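Aldehyde dehydrogenase (Anabaena variabilis, PDB 4H7N) probably oxidises aldehydes to carboxylic acids with NAD+ as electron acceptor, as other members of the aldehyde dehydrogenase family do. Local coordinates at residues M4-E9 / I22-P27; A156-P161 / I187-G192; L74-G79 / A165-A170; P128-I133 / V203-F208. All coordinates share one frame; numbering follows the deposited sequence.

Interaction 1: residues M4-E9 / I22-P27; sequences MTKTIE and IIPPPP
Ile8 and Ile22 face each other as an antiparallel hydrogen-bonded pair at the open end of a beta hairpin made by strands 8-11 and 18-22. Ile8 N donates to Ile22 O (2.9 Å, 165°), and Ile22 N donates in return to Ile8 O at 3.0 Å. Beta-branched residues favour the extended backbone such a pair needs, and both side chains lie on the same face, where Ile8 CB rests 3.7 Å from Ile22 CG1. Ile22 brings CG1 there by setting it between its own backbone N and carbonyl carbon (chi1 58°). The same side chain also touches Glu163 and Pro166, which helps to bury it. Two residues further on stands Pro24, whose nitrogen carries no hydrogen to extend the pairing. Its ring packs instead: Pro24 CG meets Ile8 CD1 at 3.6 Å, the side chains crossing at a slant, while Pro24 CD lies 3.4 Å from Lys6 O. Thr195 of helix 193-200 touches the proline as well. With an alanine here, Ile8 CD1 would probably lose the ring it rests on, and the chain would be freer to turn. On the exposed flank Thr7 CG2 is pressed against Ile23 CD1 at 3.3 Å, closer than usual for two carbons. A water joins the two backbones, donating to both Lys6 O (2.8 Å) and Pro24 O (2.6 Å).

Interaction 2: residues A156-P161 / I187-G192; sequences AVVVKP and IFVEGG
Val159 fits between Ile187 and Val189 through two backbone bonds, its N donating to Ile187 O at 2.8 Å and its O accepting from Val189 N at 2.9 Å. A third bond, from Ile187 N to Val157 O, is almost straight at 174°. This regular part is tightly packed. On one face Val158 CG1 stands 3.8 Å from Val189 CG2; on the other, Val159 CB lies 4.0 Å from Phe188 CD1, the two side chains running side by side. Valine suits these positions because its branch fills the space next to the backbone while favouring the extended chain. Ile187 sends the rest of its side chain away from the strand, to Gln33 and Ala37 of helix 27-46, and Phe188 lies against Val169 and Leu172. The two parallel strands belong to a beta-alpha-beta crossover, strand 156-161, helix 169-176 and strand 186-188, within the Rossmann-like sheet of the family. Beyond Val189 the chains separate and polar groups take over. The Lys160 chain, bent at chi2, chi3 and chi4, passes across Val189 and brings NZ to Gly191 O (2.8 Å) and to Pro161 O (3.0 Å), standing above both carbonyl planes. Gly191 has backbone angles (phi 157°) that would jam a CB against the preceding carbonyl oxygen, hence glycine. A water donates to Pro161 O (2.8 Å) and accepts from Gly191 N (2.9 Å). Glu190, partly exposed, starts out away from strand 156-161, and its OE1 accepts a hydrogen bond from Ile23 N.

Interaction 3: residues L74-G79 / A165-A170; sequences LVNDTG and APRFVA
The Arg167 guanidinium carries the Asn76 amide over one face, Asn76 ND2 standing 3.2 Å above its plane, with the two planes 25° apart. Arg167 runs extended from CG to NE (chi2 174°, chi3 -173°), which carries the group alongside Asn76. At its edge sit two waters and the Asp77 carboxylate. The Phe168 ring has Val169 CG2 over one face and, at its edge, Asp77 OD2 and Ala165 O. The Asp77 carboxylate serves both a side chain and the backbone. Its OD1 accepts from Arg167 N (2.8 Å) on the syn lone pair and, on the anti side, from Arg167 NH1 in a salt bridge of 2.8 Å; its OD2 takes a more bent bond from Phe168 N (2.8 Å). Aspartate suits the place: its two oxygens take successive N-H groups at once, on a short, stiff chain. A leucine instead would probably leave these buried N-H groups without their acceptor and strip Arg167 NH1 of its carboxylate partner. Arg167 NH2 is claimed by Asp19 and Arg11 O, and Asn76 ND2 by Asp19 too. One water bridges Asn76 OD1 and Arg167 NE; another accepts from Arg167 NH1, 2.7 Å from Asp77 O. Altogether, a carboxylate near the end of helix 67-78 grips the type I turn Pro166-Val169 leading into helix 169-176.

Interaction 4: residues P128-I133 / V203-F208; sequences PLVGVI and VDFVCF
Leu129 is bonded to Asp204 at both of its backbone polar atoms: Leu129 N donates to Asp204 OD2 (3.0 Å) in a bent bond, 139°, and Leu129 O accepts from Asp204 N (2.7 Å). The carboxylate reaches the N-H because CG lies beside its own backbone N (chi1 -60°), and OD2 is met on the anti side. An aspartate suits this position, since the same OD2 also forms a salt bridge with Arg38. Further along, the bonding becomes that of regular parallel strands: Gly131 N to Phe205 O (2.7 Å), Cys207 N to Gly131 O (2.7 Å) and Ile133 N to Cys207 O (2.8 Å), all close to straight. Glycine fits at Gly131, because a CB would come within 3.2 Å of Val203 CG1. Nearby, Ile133 CG2 rests at the edge of the Phe208 ring, 3.6 Å from Phe208 CD1. The backbones of Val130 and Val132 bond instead to Ala156, Val158 and Lys160. Strand 118-134 therefore lies between strands 156-161 and 205-209 of a Rossmann-like sheet, with helix 212-225 against Val206 and Phe208, and helix 27-46 against Pro128 and Leu129.

Interactions 2 and 4 share one sheet: Lys160 N lies 2.8 Å from Val132 O, a probable hydrogen bond joining strands 156-161 and 118-134. Interaction 1 is fastened to interaction 2 at Glu190, where Pro25 CD packs on Glu190 O at 3.3 Å. Interaction 3 packs on interaction 2 through Phe188 CG and Val169 CG1, 3.6 Å apart, and on interaction 1 through Ile22 CG2 and Pro166 CG at 3.9 Å. Interactions 1 and 4 do not touch, their nearest atoms being about 11 Å apart. Interaction 4 alone comes near the predicted active site: the Phe208 side chain is about 7 Å from that of Glu232. A glycerol, probably from crystallisation, lies about 3 Å from the Phe205 side chain.

Interaction 1: residues M4-E9 / I22-P27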
loop_
_atom_site.group_PDB
_atom_site.type_symbol
_atom_site.label_atom_id
_atom_site.label_comp_id
_atom_site.label_asym_id
_atom_site.label_seq_id
_atom_site.Cartn_x
_atom_site.Cartn_y
_atom_site.Cartn_z
HETATM N N MSE A 4 -34.930 -16.250 -11.963
HETATM C CA MSE A 4 -34.387 -17.538 -11.533
HETATM C C MSE A 4 -33.196 -17.345 -10.609
HETATM O O MSE A 4 -32.335 -16.519 -10.883
HETATM C CB MSE A 4 -33.930 -18.357 -12.722
HETATM C CG MSE A 4 -33.239 -19.671 -12.282
HETATM SE SE MSE A 4 -33.019 -20.662 -13.920
HETATM C CE MSE A 4 -34.722 -21.558 -14.062
ATOM N N THR A 5 -33.130 -18.141 -9.543
ATOM C CA THR A 5 -31.984 -18.159 -8.632
ATOM C C THR A 5 -30.840 -18.918 -9.288
ATOM O O THR A 5 -30.945 -20.106 -9.515
ATOM C CB THR A 5 -32.355 -18.857 -7.311
ATOM O OG1 THR A 5 -33.518 -18.222 -6.763
ATOM C CG2 THR A 5 -31.198 -18.734 -6.271
ATOM N N LYS A 6 -29.764 -18.230 -9.633
ATOM C CA LYS A 6 -28.629 -18.906 -10.208
ATOM C C LYS A 6 -27.966 -19.884 -9.200
ATOM O O LYS A 6 -27.851 -19.585 -8.006
ATOM C CB LYS A 6 -27.619 -17.877 -10.667
ATOM C CG LYS A 6 -26.544 -18.532 -11.512
ATOM C CD LYS A 6 -25.310 -17.694 -11.554
ATOM C CE LYS A 6 -24.096 -18.502 -11.956
ATOM N NZ LYS A 6 -24.432 -19.524 -12.976
ATOM N N THR A 7 -27.572 -21.061 -9.647
ATOM C CA THR A 7 -26.843 -21.975 -8.789
ATOM C C THR A 7 -25.615 -22.442 -9.582
ATOM O O THR A 7 -25.620 -22.368 -10.789
ATOM C CB THR A 7 -27.718 -23.179 -8.344
ATOM O OG1 THR A 7 -27.964 -24.036 -9.446
ATOM C CG2 THR A 7 -29.077 -22.725 -7.792
ATOM N N ILE A 8 -24.586 -22.937 -8.906
ATOM C CA ILE A 8 -23.393 -23.448 -9.554
ATOM C C ILE A 8 -23.180 -24.864 -9.028
ATOM O O ILE A 8 -23.129 -25.073 -7.832
ATOM C CB ILE A 8 -22.156 -22.570 -9.217
ATOM C CG1 ILE A 8 -22.331 -21.166 -9.771
ATOM C CG2 ILE A 8 -20.891 -23.170 -9.823
ATOM C CD1 ILE A 8 -21.440 -20.093 -9.173
ATOM N N GLU A 9 -23.056 -25.831 -9.926
ATOM C CA GLU A 9 -22.770 -27.187 -9.525
ATOM C C GLU A 9 -21.262 -27.331 -9.408
ATOM O O GLU A 9 -20.516 -26.751 -10.201
ATOM C CB GLU A 9 -23.331 -28.152 -10.533
ATOM C CG GLU A 9 -24.841 -28.116 -10.589
ATOM C CD GLU A 9 -25.394 -29.223 -11.474
ATOM O OE1 GLU A 9 -25.353 -29.080 -12.716
ATOM O OE2 GLU A 9 -25.814 -30.255 -10.914
ATOM N N ILE A 22 -23.661 -24.568 -4.974
ATOM C CA ILE A 22 -23.603 -23.339 -4.208
ATOM C C ILE A 22 -24.504 -22.331 -4.905
ATOM O O ILE A 22 -24.816 -22.504 -6.080
ATOM C CB ILE A 22 -22.150 -22.813 -4.143
ATOM C CG1 ILE A 22 -21.572 -22.559 -5.527
ATOM C CG2 ILE A 22 -21.265 -23.783 -3.360
ATOM C CD1 ILE A 22 -20.155 -22.062 -5.450
ATOM N N ILE A 23 -24.901 -21.294 -4.183
ATOM C CA ILE A 23 -25.858 -20.304 -4.606
ATOM C C ILE A 23 -25.312 -18.883 -4.488
ATOM O O ILE A 23 -25.395 -18.303 -3.460
ATOM C CB ILE A 23 -27.132 -20.332 -3.721
ATOM C CG1 ILE A 23 -27.587 -21.751 -3.473
ATOM C CG2 ILE A 23 -28.278 -19.539 -4.351
ATOM C CD1 ILE A 23 -28.029 -22.427 -4.705
ATOM N N PRO A 24 -24.834 -18.303 -5.580
ATOM C CA PRO A 24 -24.212 -17.004 -5.405
ATOM C C PRO A 24 -25.231 -15.907 -5.173
ATOM O O PRO A 24 -26.304 -15.922 -5.749
ATOM C CB PRO A 24 -23.419 -16.788 -6.693
ATOM C CG PRO A 24 -23.834 -17.843 -7.643
ATOM C CD PRO A 24 -24.686 -18.850 -6.930
ATOM N N PRO A 25 -24.916 -14.951 -4.297
ATOM C CA PRO A 25 -25.926 -13.902 -4.096
ATOM C C PRO A 25 -25.896 -12.904 -5.231
ATOM O O PRO A 25 -24.808 -12.460 -5.614
ATOM C CB PRO A 25 -25.457 -13.229 -2.799
ATOM C CG PRO A 25 -23.990 -13.476 -2.753
ATOM C CD PRO A 25 -23.708 -14.732 -3.505
ATOM N N PRO A 26 -27.069 -12.507 -5.740
ATOM C CA PRO A 26 -27.137 -11.378 -6.701
ATOM C C PRO A 26 -26.623 -10.054 -6.134
ATOM O O PRO A 26 -26.629 -9.869 -4.912
ATOM C CB PRO A 26 -28.633 -11.222 -6.966
ATOM C CG PRO A 26 -29.261 -12.498 -6.466
ATOM C CD PRO A 26 -28.402 -13.021 -5.376
ATOM N N PRO A 27 -26.227 -9.111 -7.016
ATOM C CA PRO A 27 -25.677 -7.838 -6.514
ATOM C C PRO A 27 -26.486 -7.234 -5.358
ATOM O O PRO A 27 -25.899 -6.824 -4.376
ATOM C CB PRO A 27 -25.696 -6.941 -7.765
ATOM C CG PRO A 27 -25.467 -7.920 -8.879
ATOM C CD PRO A 27 -26.200 -9.175 -8.491
HETATM O O HOH W 1 -28.358 -17.091 -6.918
#

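Interaction 2: residues A156-P161 / I187-G192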
loop_
_atom_site.group_PDB
_atom_site.type_symbol
_atom_site.label_atom_id
_atom_site.label_comp_id
_atom_site.label_asym_id
_atom_site.label_seq_id
_atom_site.Cartn_x
_atom_site.Cartn_y
_atom_site.Cartn_z
ATOM N N ALA A 156 -14.657 -6.108 10.047
ATOM C CA ALA A 156 -15.486 -7.182 9.527
ATOM C C ALA A 156 -14.938 -7.650 8.175
ATOM O O ALA A 156 -14.238 -6.892 7.444
ATOM C CB ALA A 156 -16.928 -6.723 9.387
ATOM N N VAL A 157 -15.159 -8.934 7.873
ATOM C CA VAL A 157 -14.541 -9.526 6.717
ATOM C C VAL A 157 -15.582 -10.353 5.966
ATOM O O VAL A 157 -16.291 -11.177 6.592
ATOM C CB VAL A 157 -13.374 -10.444 7.108
ATOM C CG1 VAL A 157 -12.700 -10.984 5.862
ATOM C CG2 VAL A 157 -12.369 -9.744 8.013
ATOM N N VAL A 158 -15.704 -10.104 4.663
ATOM C CA VAL A 158 -16.493 -10.969 3.748
ATOM C C VAL A 158 -15.550 -11.844 2.933
ATOM O O VAL A 158 -14.688 -11.346 2.230
ATOM C CB VAL A 158 -17.365 -10.153 2.780
ATOM C CG1 VAL A 158 -18.229 -11.078 1.952
ATOM C CG2 VAL A 158 -18.303 -9.282 3.552
ATOM N N VAL A 159 -15.669 -13.143 3.073
ATOM C CA VAL A 159 -14.802 -14.065 2.441
ATOM C C VAL A 159 -15.542 -14.808 1.329
ATOM O O VAL A 159 -16.581 -15.405 1.585
ATOM C CB VAL A 159 -14.289 -15.135 3.472
ATOM C CG1 VAL A 159 -13.364 -16.171 2.817
ATOM C CG2 VAL A 159 -13.610 -14.455 4.621
ATOM N N LYS A 160 -14.971 -14.778 0.134
ATOM C CA LYS A 160 -15.493 -15.451 -1.060
ATOM C C LYS A 160 -14.455 -16.441 -1.576
ATOM O O LYS A 160 -13.571 -16.098 -2.369
ATOM C CB LYS A 160 -15.893 -14.459 -2.212
ATOM C CG LYS A 160 -16.780 -15.229 -3.190
ATOM C CD LYS A 160 -16.626 -14.948 -4.662
ATOM C CE LYS A 160 -15.242 -15.219 -5.203
ATOM N NZ LYS A 160 -15.178 -16.579 -5.664
ATOM N N PRO A 161 -14.527 -17.668 -1.101
ATOM C CA PRO A 161 -13.631 -18.700 -1.639
ATOM C C PRO A 161 -13.999 -19.092 -3.070
ATOM O O PRO A 161 -15.045 -18.721 -3.541
ATOM C CB PRO A 161 -13.792 -19.881 -0.668
ATOM C CG PRO A 161 -14.701 -19.409 0.418
ATOM C CD PRO A 161 -15.471 -18.224 -0.117
ATOM N N ILE A 187 -18.420 -13.034 7.410
ATOM C CA ILE A 187 -19.467 -13.424 6.509
ATOM C C ILE A 187 -18.853 -14.234 5.373
ATOM O O ILE A 187 -17.915 -13.758 4.700
ATOM C CB ILE A 187 -20.107 -12.163 5.880
ATOM C CG1 ILE A 187 -20.601 -11.206 6.952
ATOM C CG2 ILE A 187 -21.273 -12.555 5.004
ATOM C CD1 ILE A 187 -21.581 -11.806 7.934
ATOM N N PHE A 188 -19.353 -15.439 5.142
ATOM C CA PHE A 188 -18.895 -16.251 4.010
ATOM C C PHE A 188 -19.920 -16.146 2.865
ATOM O O PHE A 188 -21.113 -16.279 3.123
ATOM C CB PHE A 188 -18.825 -17.711 4.392
ATOM C CG PHE A 188 -17.714 -18.013 5.323
ATOM C CD1 PHE A 188 -16.443 -18.174 4.844
ATOM C CD2 PHE A 188 -17.939 -18.109 6.671
ATOM C CE1 PHE A 188 -15.406 -18.456 5.694
ATOM C CE2 PHE A 188 -16.897 -18.395 7.549
ATOM C CZ PHE A 188 -15.636 -18.559 7.044
ATOM N N VAL A 189 -19.458 -15.876 1.658
ATOM C CA VAL A 189 -20.323 -15.834 0.489
ATOM C C VAL A 189 -19.755 -16.770 -0.562
ATOM O O VAL A 189 -18.563 -16.976 -0.649
ATOM C CB VAL A 189 -20.527 -14.425 -0.080
ATOM C CG1 VAL A 189 -21.168 -13.511 0.969
ATOM C CG2 VAL A 189 -19.239 -13.810 -0.513
ATOM N N GLU A 190 -20.629 -17.337 -1.357
ATOM C CA GLU A 190 -20.249 -18.332 -2.370
ATOM C C GLU A 190 -20.369 -17.722 -3.745
ATOM O O GLU A 190 -21.260 -16.881 -3.984
ATOM C CB GLU A 190 -21.222 -19.507 -2.303
ATOM C CG GLU A 190 -21.013 -20.403 -1.103
ATOM C CD GLU A 190 -22.222 -21.317 -0.821
ATOM O OE1 GLU A 190 -23.330 -21.142 -1.462
ATOM O OE2 GLU A 190 -22.039 -22.227 0.045
ATOM N N GLY A 191 -19.530 -18.159 -4.670
ATOM C CA GLY A 191 -19.709 -17.734 -6.029
ATOM C C GLY A 191 -18.452 -17.827 -6.804
ATOM O O GLY A 191 -17.411 -18.145 -6.242
ATOM N N GLY A 192 -18.562 -17.546 -8.104
ATOM C CA GLY A 192 -17.390 -17.505 -8.965
ATOM C C GLY A 192 -16.847 -16.120 -9.115
ATOM O O GLY A 192 -17.082 -15.257 -8.292
HETATM O O HOH W 2 -17.563 -20.000 -3.543
#

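Interaction 3: residues L74-G79 / A165-A170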
loop_
_atom_site.group_PDB
_atom_site.type_symbol
_atom_site.label_atom_id
_atom_site.label_comp_id
_atom_site.label_asym_id
_atom_site.label_seq_id
_atom_site.Cartn_x
_atom_site.Cartn_y
_atom_site.Cartn_z
ATOM N N LEU A 74 -12.809 -30.822 3.622
ATOM C CA LEU A 74 -11.594 -30.378 2.930
ATOM C C LEU A 74 -10.982 -31.538 2.100
ATOM O O LEU A 74 -10.476 -31.329 1.006
ATOM C CB LEU A 74 -10.656 -29.722 3.937
ATOM C CG LEU A 74 -9.477 -28.950 3.391
ATOM C CD1 LEU A 74 -9.899 -27.830 2.447
ATOM C CD2 LEU A 74 -8.702 -28.373 4.582
ATOM N N VAL A 75 -11.065 -32.763 2.578
ATOM C CA VAL A 75 -10.738 -33.939 1.732
ATOM C C VAL A 75 -11.626 -33.930 0.449
ATOM O O VAL A 75 -11.148 -34.139 -0.656
ATOM C CB VAL A 75 -10.969 -35.257 2.470
ATOM C CG1 VAL A 75 -11.009 -36.456 1.527
ATOM C CG2 VAL A 75 -9.920 -35.470 3.531
ATOM N N ASN A 76 -12.918 -33.716 0.633
ATOM C CA ASN A 76 -13.847 -33.657 -0.485
ATOM C C ASN A 76 -13.435 -32.543 -1.469
ATOM O O ASN A 76 -13.483 -32.758 -2.696
ATOM C CB ASN A 76 -15.263 -33.420 0.054
ATOM C CG ASN A 76 -16.384 -33.818 -0.907
ATOM O OD1 ASN A 76 -17.541 -34.018 -0.460
ATOM N ND2 ASN A 76 -16.098 -33.895 -2.216
ATOM N N ASP A 77 -13.049 -31.375 -0.952
ATOM C CA ASP A 77 -12.649 -30.250 -1.823
ATOM C C ASP A 77 -11.366 -30.533 -2.598
ATOM O O ASP A 77 -11.216 -30.100 -3.722
ATOM C CB ASP A 77 -12.401 -28.946 -1.027
ATOM C CG ASP A 77 -13.669 -28.137 -0.700
ATOM O OD1 ASP A 77 -14.638 -28.061 -1.513
ATOM O OD2 ASP A 77 -13.668 -27.464 0.375
ATOM N N THR A 78 -10.400 -31.182 -1.950
ATOM C CA THR A 78 -9.017 -31.273 -2.456
ATOM C C THR A 78 -8.597 -32.619 -2.941
ATOM O O THR A 78 -7.624 -32.741 -3.675
ATOM C CB THR A 78 -7.986 -30.855 -1.393
ATOM O OG1 THR A 78 -8.016 -31.725 -0.238
ATOM C CG2 THR A 78 -8.229 -29.387 -0.932
ATOM N N GLY A 79 -9.330 -33.650 -2.536
ATOM C CA GLY A 79 -8.979 -35.001 -2.920
ATOM C C GLY A 79 -7.820 -35.654 -2.186
ATOM O O GLY A 79 -7.320 -36.701 -2.612
ATOM N N ALA A 165 -13.636 -24.979 -4.974
ATOM C CA ALA A 165 -13.402 -25.711 -3.709
ATOM C C ALA A 165 -14.051 -25.001 -2.511
ATOM O O ALA A 165 -13.366 -24.356 -1.713
ATOM C CB ALA A 165 -11.918 -25.829 -3.483
ATOM N N PRO A 166 -15.382 -25.046 -2.413
ATOM C CA PRO A 166 -16.123 -24.235 -1.462
ATOM C C PRO A 166 -16.650 -25.016 -0.263
ATOM O O PRO A 166 -17.218 -24.427 0.650
ATOM C CB PRO A 166 -17.295 -23.739 -2.313
ATOM C CG PRO A 166 -17.595 -24.963 -3.127
ATOM C CD PRO A 166 -16.267 -25.633 -3.424
ATOM N N ARG A 167 -16.500 -26.324 -0.257
ATOM C CA ARG A 167 -17.240 -27.149 0.734
ATOM C C ARG A 167 -16.753 -26.993 2.178
ATOM O O ARG A 167 -17.529 -27.166 3.112
ATOM C CB ARG A 167 -17.180 -28.620 0.379
ATOM C CG ARG A 167 -17.577 -28.959 -1.040
ATOM C CD ARG A 167 -17.307 -30.433 -1.231
ATOM N NE ARG A 167 -17.496 -30.874 -2.595
ATOM C CZ ARG A 167 -16.702 -30.572 -3.631
ATOM N NH1 ARG A 167 -15.675 -29.749 -3.519
ATOM N NH2 ARG A 167 -16.934 -31.124 -4.805
ATOM N N PHE A 168 -15.496 -26.563 2.351
ATOM C CA PHE A 168 -14.904 -26.426 3.690
ATOM C C PHE A 168 -15.592 -25.358 4.506
ATOM O O PHE A 168 -15.464 -25.362 5.711
ATOM C CB PHE A 168 -13.420 -26.117 3.612
ATOM C CG PHE A 168 -13.130 -24.714 3.149
ATOM C CD1 PHE A 168 -13.141 -24.388 1.810
ATOM C CD2 PHE A 168 -12.866 -23.716 4.070
ATOM C CE1 PHE A 168 -12.871 -23.099 1.393
ATOM C CE2 PHE A 168 -12.596 -22.407 3.662
ATOM C CZ PHE A 168 -12.586 -22.106 2.318
ATOM N N VAL A 169 -16.306 -24.451 3.850
ATOM C CA VAL A 169 -17.037 -23.393 4.503
ATOM C C VAL A 169 -18.152 -23.925 5.436
ATOM O O VAL A 169 -18.356 -23.398 6.550
ATOM C CB VAL A 169 -17.593 -22.383 3.461
ATOM C CG1 VAL A 169 -18.489 -21.369 4.124
ATOM C CG2 VAL A 169 -16.434 -21.601 2.835
ATOM N N ALA A 170 -18.823 -24.989 5.048
ATOM C CA ALA A 170 -20.023 -25.425 5.804
ATOM C C ALA A 170 -19.654 -25.752 7.269
ATOM O O ALA A 170 -20.283 -25.261 8.174
ATOM C CB ALA A 170 -20.703 -26.605 5.125
HETATM O O HOH W 3 -19.803 -32.462 -1.712
HETATM O O HOH W 4 -13.271 -29.284 -5.213
#

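Interaction 4: residues P128-I133 / V203-F208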
loop_
_atom_site.group_PDB
_atom_site.type_symbol
_atom_site.label_atom_id
_atom_site.label_comp_id
_atom_site.label_asym_id
_atom_site.label_seq_id
_atom_site.Cartn_x
_atom_site.Cartn_y
_atom_site.Cartn_z
ATOM N N PRO A 128 -13.491 -0.611 7.985
ATOM C CA PRO A 128 -14.664 -1.336 8.527
ATOM C C PRO A 128 -14.975 -2.685 7.841
ATOM O O PRO A 128 -15.374 -3.633 8.528
ATOM C CB PRO A 128 -15.795 -0.355 8.323
ATOM C CG PRO A 128 -15.129 0.999 8.391
ATOM C CD PRO A 128 -13.810 0.800 7.693
ATOM N N LEU A 129 -14.824 -2.752 6.537
ATOM C CA LEU A 129 -15.180 -3.957 5.769
ATOM C C LEU A 129 -14.132 -4.361 4.734
ATOM O O LEU A 129 -13.797 -3.609 3.803
ATOM C CB LEU A 129 -16.521 -3.772 5.102
ATOM C CG LEU A 129 -17.085 -5.043 4.429
ATOM C CD1 LEU A 129 -17.317 -6.152 5.469
ATOM C CD2 LEU A 129 -18.367 -4.764 3.692
ATOM N N VAL A 130 -13.570 -5.550 4.943
ATOM C CA VAL A 130 -12.494 -6.101 4.114
ATOM C C VAL A 130 -13.105 -7.234 3.294
ATOM O O VAL A 130 -13.883 -8.080 3.849
ATOM C CB VAL A 130 -11.336 -6.622 4.998
ATOM C CG1 VAL A 130 -10.313 -7.358 4.167
ATOM C CG2 VAL A 130 -10.681 -5.458 5.710
ATOM N N GLY A 131 -12.859 -7.211 1.997
ATOM C CA GLY A 131 -13.189 -8.365 1.123
ATOM C C GLY A 131 -11.994 -9.287 0.836
ATOM O O GLY A 131 -10.880 -8.842 0.485
ATOM N N VAL A 132 -12.206 -10.581 1.018
ATOM C CA VAL A 132 -11.202 -11.572 0.696
ATOM C C VAL A 132 -11.682 -12.504 -0.393
ATOM O O VAL A 132 -12.739 -13.133 -0.277
ATOM C CB VAL A 132 -10.872 -12.409 1.944
ATOM C CG1 VAL A 132 -9.960 -13.570 1.577
ATOM C CG2 VAL A 132 -10.201 -11.527 2.988
ATOM N N ILE A 133 -10.892 -12.623 -1.451
ATOM C CA ILE A 133 -11.178 -13.547 -2.568
ATOM C C ILE A 133 -10.031 -14.501 -2.612
ATOM O O ILE A 133 -8.874 -14.066 -2.837
ATOM C CB ILE A 133 -11.285 -12.779 -3.898
ATOM C CG1 ILE A 133 -12.432 -11.769 -3.785
ATOM C CG2 ILE A 133 -11.503 -13.772 -5.060
ATOM C CD1 ILE A 133 -12.517 -10.763 -4.923
ATOM N N VAL A 203 -16.786 -3.141 -0.465
ATOM C CA VAL A 203 -15.835 -3.211 0.626
ATOM C C VAL A 203 -14.911 -1.990 0.638
ATOM O O VAL A 203 -14.907 -1.188 -0.302
ATOM C CB VAL A 203 -15.056 -4.525 0.573
ATOM C CG1 VAL A 203 -16.029 -5.728 0.660
ATOM C CG2 VAL A 203 -14.186 -4.670 -0.634
ATOM N N ASP A 204 -14.151 -1.866 1.711
ATOM C CA ASP A 204 -13.217 -0.760 1.930
ATOM C C ASP A 204 -11.782 -1.141 1.600
ATOM O O ASP A 204 -10.892 -0.295 1.568
ATOM C CB ASP A 204 -13.280 -0.341 3.398
ATOM C CG ASP A 204 -14.678 0.113 3.817
ATOM O OD1 ASP A 204 -15.371 0.757 3.026
ATOM O OD2 ASP A 204 -15.158 -0.269 4.913
ATOM N N PHE A 205 -11.554 -2.423 1.360
ATOM C CA PHE A 205 -10.223 -3.016 1.248
ATOM C C PHE A 205 -10.453 -4.410 0.586
ATOM O O PHE A 205 -11.330 -5.178 1.027
ATOM C CB PHE A 205 -9.585 -3.158 2.644
ATOM C CG PHE A 205 -8.106 -3.515 2.635
ATOM C CD1 PHE A 205 -7.656 -4.728 2.136
ATOM C CD2 PHE A 205 -7.183 -2.653 3.175
ATOM C CE1 PHE A 205 -6.315 -5.028 2.102
ATOM C CE2 PHE A 205 -5.820 -2.955 3.184
ATOM C CZ PHE A 205 -5.393 -4.142 2.613
ATOM N N VAL A 206 -9.658 -4.764 -0.401
ATOM C CA VAL A 206 -9.738 -6.090 -1.040
ATOM C C VAL A 206 -8.419 -6.822 -1.020
ATOM O O VAL A 206 -7.366 -6.282 -1.439
ATOM C CB VAL A 206 -10.300 -6.050 -2.481
ATOM C CG1 VAL A 206 -9.414 -5.264 -3.443
ATOM C CG2 VAL A 206 -10.494 -7.486 -3.006
ATOM N N CYS A 207 -8.456 -8.065 -0.530
ATOM C CA CYS A 207 -7.353 -9.037 -0.641
ATOM C C CYS A 207 -7.673 -10.108 -1.695
ATOM O O CYS A 207 -8.738 -10.777 -1.631
ATOM C CB CYS A 207 -7.165 -9.760 0.681
ATOM S SG CYS A 207 -6.732 -8.648 2.001
ATOM N N PHE A 208 -6.792 -10.275 -2.672
ATOM C CA PHE A 208 -6.993 -11.249 -3.741
ATOM C C PHE A 208 -5.716 -12.039 -3.966
ATOM O O PHE A 208 -4.582 -11.468 -4.103
ATOM C CB PHE A 208 -7.401 -10.574 -5.049
ATOM C CG PHE A 208 -7.441 -11.501 -6.214
ATOM C CD1 PHE A 208 -8.576 -12.241 -6.479
ATOM C CD2 PHE A 208 -6.318 -11.672 -7.037
ATOM C CE1 PHE A 208 -8.626 -13.108 -7.566
ATOM C CE2 PHE A 208 -6.343 -12.564 -8.092
ATOM C CZ PHE A 208 -7.505 -13.276 -8.359
#